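Local coordinates for Afp3 (Serratia entomophila, PDB 6RBN), which probably forms, as a tail-sheath family protein, part of the helical sheath around the tube of a contractile injection system, the anti-feeding prophage, at residues L131-L140 against E163-G171. Residues are numbered along the deposited sequence; the frame is centred on the assembly and turned at random.
Sequences LEKADDNGPL and ETYRTAVYG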
ATOM      1  N   LEU D 131     -20.472 -62.177 -46.522  1.00 92.82           N
ATOM      2  CA  LEU D 131     -20.359 -63.619 -46.359  1.00 92.82           C
ATOM      3  C   LEU D 131     -21.476 -64.252 -47.171  1.00 92.82           C
ATOM      4  O   LEU D 131     -22.649 -64.141 -46.803  1.00 92.82           O
ATOM      5  CB  LEU D 131     -20.431 -63.985 -44.872  1.00 92.82           C
ATOM      6  CG  LEU D 131     -20.119 -65.364 -44.289  1.00 92.82           C
ATOM      7  CD1 LEU D 131     -21.322 -66.266 -44.294  1.00 92.82           C
ATOM      8  CD2 LEU D 131     -18.974 -66.003 -45.050  1.00 92.82           C
ATOM      9  N   GLU D 132     -21.112 -64.914 -48.273  1.00100.31           N
ATOM     10  CA  GLU D 132     -22.073 -65.195 -49.340  1.00100.31           C
ATOM     11  C   GLU D 132     -23.014 -66.342 -48.994  1.00100.31           C
ATOM     12  O   GLU D 132     -24.231 -66.154 -48.909  1.00100.31           O
ATOM     13  CB  GLU D 132     -21.330 -65.491 -50.645  1.00100.31           C
ATOM     14  CG  GLU D 132     -22.244 -65.751 -51.831  1.00100.31           C
ATOM     15  CD  GLU D 132     -23.028 -64.523 -52.267  1.00100.31           C
ATOM     16  OE1 GLU D 132     -22.539 -63.391 -52.069  1.00100.31           O
ATOM     17  OE2 GLU D 132     -24.140 -64.693 -52.809  1.00100.31           O
ATOM     18  N   LYS D 133     -22.483 -67.543 -48.809  1.00104.44           N
ATOM     19  CA  LYS D 133     -23.306 -68.693 -48.465  1.00104.44           C
ATOM     20  C   LYS D 133     -23.035 -69.078 -47.020  1.00104.44           C
ATOM     21  O   LYS D 133     -22.073 -68.608 -46.416  1.00104.44           O
ATOM     22  CB  LYS D 133     -23.047 -69.874 -49.410  1.00104.44           C
ATOM     23  CG  LYS D 133     -21.683 -70.517 -49.287  1.00104.44           C
ATOM     24  CD  LYS D 133     -21.524 -71.605 -50.339  1.00104.44           C
ATOM     25  CE  LYS D 133     -20.170 -72.284 -50.255  1.00104.44           C
ATOM     26  NZ  LYS D 133     -20.045 -73.092 -49.014  1.00104.44           N
ATOM     27  N   ALA D 134     -23.901 -69.918 -46.457  1.00104.25           N
ATOM     28  CA  ALA D 134     -23.846 -70.171 -45.021  1.00104.25           C
ATOM     29  C   ALA D 134     -22.813 -71.234 -44.667  1.00104.25           C
ATOM     30  O   ALA D 134     -22.054 -71.074 -43.705  1.00104.25           O
ATOM     31  CB  ALA D 134     -25.224 -70.579 -44.508  1.00104.25           C
ATOM     32  N   ASP D 135     -22.765 -72.323 -45.431  1.00108.88           N
ATOM     33  CA  ASP D 135     -22.051 -73.525 -45.011  1.00108.88           C
ATOM     34  C   ASP D 135     -20.545 -73.479 -45.247  1.00108.88           C
ATOM     35  O   ASP D 135     -19.889 -74.503 -45.031  1.00108.88           O
ATOM     36  CB  ASP D 135     -22.654 -74.746 -45.708  1.00108.88           C
ATOM     37  CG  ASP D 135     -22.697 -74.602 -47.221  1.00108.88           C
ATOM     38  OD1 ASP D 135     -22.358 -73.519 -47.738  1.00108.88           O
ATOM     39  OD2 ASP D 135     -23.077 -75.579 -47.896  1.00108.88           O
ATOM     40  N   ASP D 136     -19.969 -72.357 -45.680  1.00109.16           N
ATOM     41  CA  ASP D 136     -18.515 -72.275 -45.838  1.00109.16           C
ATOM     42  C   ASP D 136     -17.872 -72.014 -44.474  1.00109.16           C
ATOM     43  O   ASP D 136     -17.717 -70.884 -44.005  1.00109.16           O
ATOM     44  CB  ASP D 136     -18.134 -71.235 -46.897  1.00109.16           C
ATOM     45  CG  ASP D 136     -18.795 -69.885 -46.684  1.00109.16           C
ATOM     46  OD1 ASP D 136     -19.599 -69.747 -45.746  1.00109.16           O
ATOM     47  OD2 ASP D 136     -18.512 -68.958 -47.471  1.00109.16           O
ATOM     48  N   ASN D 137     -17.456 -73.101 -43.829  1.00108.74           N
ATOM     49  CA  ASN D 137     -16.880 -73.045 -42.492  1.00108.74           C
ATOM     50  C   ASN D 137     -15.451 -72.511 -42.474  1.00108.74           C
ATOM     51  O   ASN D 137     -14.858 -72.409 -41.397  1.00108.74           O
ATOM     52  CB  ASN D 137     -16.928 -74.430 -41.846  1.00108.74           C
ATOM     53  CG  ASN D 137     -18.345 -74.924 -41.645  1.00108.74           C
ATOM     54  OD1 ASN D 137     -18.762 -75.910 -42.251  1.00108.74           O
ATOM     55  ND2 ASN D 137     -19.097 -74.234 -40.796  1.00108.74           N
ATOM     56  N   GLY D 138     -14.889 -72.177 -43.630  1.00103.59           N
ATOM     57  CA  GLY D 138     -13.617 -71.501 -43.713  1.00103.59           C
ATOM     58  C   GLY D 138     -13.671 -70.056 -43.249  1.00103.59           C
ATOM     59  O   GLY D 138     -13.013 -69.685 -42.271  1.00103.59           O
ATOM     60  N   PRO D 139     -14.425 -69.202 -43.953  1.00 99.77           N
ATOM     61  CA  PRO D 139     -14.535 -67.797 -43.520  1.00 99.77           C
ATOM     62  C   PRO D 139     -15.254 -67.593 -42.196  1.00 99.77           C
ATOM     63  O   PRO D 139     -15.041 -66.558 -41.556  1.00 99.77           O
ATOM     64  CB  PRO D 139     -15.299 -67.136 -44.675  1.00 99.77           C
ATOM     65  CG  PRO D 139     -14.992 -67.973 -45.847  1.00 99.77           C
ATOM     66  CD  PRO D 139     -14.921 -69.375 -45.331  1.00 99.77           C
ATOM     67  N   LEU D 140     -16.099 -68.529 -41.760  1.00 98.08           N
ATOM     68  CA  LEU D 140     -16.721 -68.377 -40.450  1.00 98.08           C
ATOM     69  C   LEU D 140     -15.761 -68.731 -39.324  1.00 98.08           C
ATOM     70  O   LEU D 140     -15.903 -68.216 -38.209  1.00 98.08           O
ATOM     71  CB  LEU D 140     -17.983 -69.226 -40.353  1.00 98.08           C
ATOM     72  CG  LEU D 140     -19.167 -68.730 -41.175  1.00 98.08           C
ATOM     73  CD1 LEU D 140     -20.303 -69.725 -41.111  1.00 98.08           C
ATOM     74  CD2 LEU D 140     -19.614 -67.375 -40.666  1.00 98.08           C
ATOM     75  N   GLU D 163     -32.763 -68.591 -41.930  1.00 94.81           N
ATOM     76  CA  GLU D 163     -32.694 -69.035 -40.542  1.00 94.81           C
ATOM     77  C   GLU D 163     -31.411 -69.809 -40.267  1.00 94.81           C
ATOM     78  O   GLU D 163     -30.772 -69.602 -39.232  1.00 94.81           O
ATOM     79  CB  GLU D 163     -33.919 -69.889 -40.214  1.00 94.81           C
ATOM     80  CG  GLU D 163     -34.169 -70.132 -38.731  1.00 94.81           C
ATOM     81  CD  GLU D 163     -33.455 -71.352 -38.181  1.00 94.81           C
ATOM     82  OE1 GLU D 163     -33.192 -72.291 -38.962  1.00 94.81           O
ATOM     83  OE2 GLU D 163     -33.165 -71.373 -36.967  1.00 94.81           O
ATOM     84  N   THR D 164     -31.028 -70.712 -41.169  1.00 93.71           N
ATOM     85  CA  THR D 164     -29.808 -71.486 -40.987  1.00 93.71           C
ATOM     86  C   THR D 164     -28.552 -70.673 -41.265  1.00 93.71           C
ATOM     87  O   THR D 164     -27.461 -71.093 -40.869  1.00 93.71           O
ATOM     88  CB  THR D 164     -29.823 -72.716 -41.891  1.00 93.71           C
ATOM     89  OG1 THR D 164     -29.914 -72.302 -43.259  1.00 93.71           O
ATOM     90  CG2 THR D 164     -31.008 -73.605 -41.556  1.00 93.71           C
ATOM     91  N   TYR D 165     -28.685 -69.534 -41.946  1.00 91.00           N
ATOM     92  CA  TYR D 165     -27.550 -68.643 -42.147  1.00 91.00           C
ATOM     93  C   TYR D 165     -27.133 -67.995 -40.835  1.00 91.00           C
ATOM     94  O   TYR D 165     -25.939 -67.890 -40.539  1.00 91.00           O
ATOM     95  CB  TYR D 165     -27.919 -67.575 -43.174  1.00 91.00           C
ATOM     96  CG  TYR D 165     -26.805 -66.651 -43.612  1.00 91.00           C
ATOM     97  CD1 TYR D 165     -25.945 -67.006 -44.639  1.00 91.00           C
ATOM     98  CD2 TYR D 165     -26.613 -65.427 -42.996  1.00 91.00           C
ATOM     99  CE1 TYR D 165     -24.936 -66.155 -45.047  1.00 91.00           C
ATOM    100  CE2 TYR D 165     -25.612 -64.575 -43.391  1.00 91.00           C
ATOM    101  CZ  TYR D 165     -24.777 -64.943 -44.413  1.00 91.00           C
ATOM    102  OH  TYR D 165     -23.779 -64.084 -44.797  1.00 91.00           O
ATOM    103  N   ARG D 166     -28.109 -67.561 -40.035  1.00 89.38           N
ATOM    104  CA  ARG D 166     -27.805 -66.863 -38.792  1.00 89.38           C
ATOM    105  C   ARG D 166     -27.299 -67.817 -37.722  1.00 89.38           C
ATOM    106  O   ARG D 166     -26.485 -67.429 -36.878  1.00 89.38           O
ATOM    107  CB  ARG D 166     -29.042 -66.124 -38.299  1.00 89.38           C
ATOM    108  CG  ARG D 166     -29.420 -64.946 -39.152  1.00 89.38           C
ATOM    109  CD  ARG D 166     -30.725 -64.353 -38.689  1.00 89.38           C
ATOM    110  NE  ARG D 166     -31.822 -65.275 -38.947  1.00 89.38           N
ATOM    111  CZ  ARG D 166     -33.087 -65.038 -38.631  1.00 89.38           C
ATOM    112  NH1 ARG D 166     -33.420 -63.896 -38.066  1.00 89.38           N
ATOM    113  NH2 ARG D 166     -34.022 -65.934 -38.902  1.00 89.38           N
ATOM    114  N   THR D 167     -27.782 -69.063 -37.731  1.00 89.62           N
ATOM    115  CA  THR D 167     -27.330 -70.061 -36.771  1.00 89.62           C
ATOM    116  C   THR D 167     -25.856 -70.405 -36.966  1.00 89.62           C
ATOM    117  O   THR D 167     -25.143 -70.620 -35.980  1.00 89.62           O
ATOM    118  CB  THR D 167     -28.212 -71.309 -36.892  1.00 89.62           C
ATOM    119  OG1 THR D 167     -29.581 -70.929 -36.714  1.00 89.62           O
ATOM    120  CG2 THR D 167     -27.864 -72.349 -35.842  1.00 89.62           C
ATOM    121  N   ALA D 168     -25.376 -70.405 -38.209  1.00 89.37           N
ATOM    122  CA  ALA D 168     -23.951 -70.581 -38.451  1.00 89.37           C
ATOM    123  C   ALA D 168     -23.151 -69.360 -38.014  1.00 89.37           C
ATOM    124  O   ALA D 168     -21.989 -69.491 -37.617  1.00 89.37           O
ATOM    125  CB  ALA D 168     -23.703 -70.875 -39.928  1.00 89.37           C
ATOM    126  N   VAL D 169     -23.751 -68.172 -38.076  1.00 87.96           N
ATOM    127  CA  VAL D 169     -23.064 -66.966 -37.629  1.00 87.96           C
ATOM    128  C   VAL D 169     -23.110 -66.848 -36.110  1.00 87.96           C
ATOM    129  O   VAL D 169     -22.105 -66.513 -35.475  1.00 87.96           O
ATOM    130  CB  VAL D 169     -23.670 -65.734 -38.327  1.00 87.96           C
ATOM    131  CG1 VAL D 169     -23.080 -64.448 -37.786  1.00 87.96           C
ATOM    132  CG2 VAL D 169     -23.433 -65.813 -39.820  1.00 87.96           C
ATOM    133  N   TYR D 170     -24.263 -67.148 -35.502  1.00 87.26           N
ATOM    134  CA  TYR D 170     -24.400 -67.016 -34.053  1.00 87.26           C
ATOM    135  C   TYR D 170     -23.582 -68.064 -33.311  1.00 87.26           C
ATOM    136  O   TYR D 170     -23.160 -67.826 -32.175  1.00 87.26           O
ATOM    137  CB  TYR D 170     -25.868 -67.129 -33.638  1.00 87.26           C
ATOM    138  CG  TYR D 170     -26.760 -65.997 -34.092  1.00 87.26           C
ATOM    139  CD1 TYR D 170     -26.231 -64.788 -34.520  1.00 87.26           C
ATOM    140  CD2 TYR D 170     -28.140 -66.147 -34.101  1.00 87.26           C
ATOM    141  CE1 TYR D 170     -27.050 -63.761 -34.940  1.00 87.26           C
ATOM    142  CE2 TYR D 170     -28.967 -65.125 -34.519  1.00 87.26           C
ATOM    143  CZ  TYR D 170     -28.415 -63.935 -34.936  1.00 87.26           C
ATOM    144  OH  TYR D 170     -29.232 -62.912 -35.353  1.00 87.26           O
ATOM    145  N   GLY D 171     -23.349 -69.222 -33.930  1.00 88.44           N
ATOM    146  CA  GLY D 171     -22.495 -70.220 -33.315  1.00 88.44           C
ATOM    147  C   GLY D 171     -21.023 -69.900 -33.443  1.00 88.44           C
ATOM    148  O   GLY D 171     -20.233 -70.260 -32.567  1.00 88.44           O
TER
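In this tail-sheath family protein, the turn that leaves strand 127-130 and leads into helix 137-141 packs against one side of helix 163-172, with Tyr165 and Leu131 at one end of the contact and Leu140 and Ala168 at the other. Tyr165 reaches the turn because its CG lies anti to the backbone N (chi1 -174°), which brings the ring across to the turn, alongside Leu131. The phenol donates a hydrogen bond from Tyr165 OH to Leu131 O, whose modelled length is doubtful at this resolution; the carbonyl oxygen meets the ring at its edge, in the ring plane. The Leu131 side chain runs past the tyrosine in the opposite direction, its CD1 3.7 Å from Tyr165 CE1. Nearer the ring's root, the methyl of Ala134 approaches obliquely, with CB 3.6 Å from Tyr165 CD1; here the two backbones come close, Ala134 CA being 4.9 Å from Tyr165 CA. Arg35 adds a cation-pi contact to the same ring, and Val33 of strand 31-34 touches Leu131, Tyr165 and Val169, tying the contact to the neighbouring strand. On the outer side of the turn, Lys133 NZ forms a salt bridge with Asp135 OD1 at 2.7 Å, approaching from above the carboxylate plane. One helical turn beyond Tyr165, aliphatic side chains take over. Leu140, its CG anti to the carbonyl carbon (chi1 -71°), directs its two methyls at different residues: CD2 lies 4.2 Å from Val169 CG2, while CD1 rests 3.8 Å from Ala168 CB.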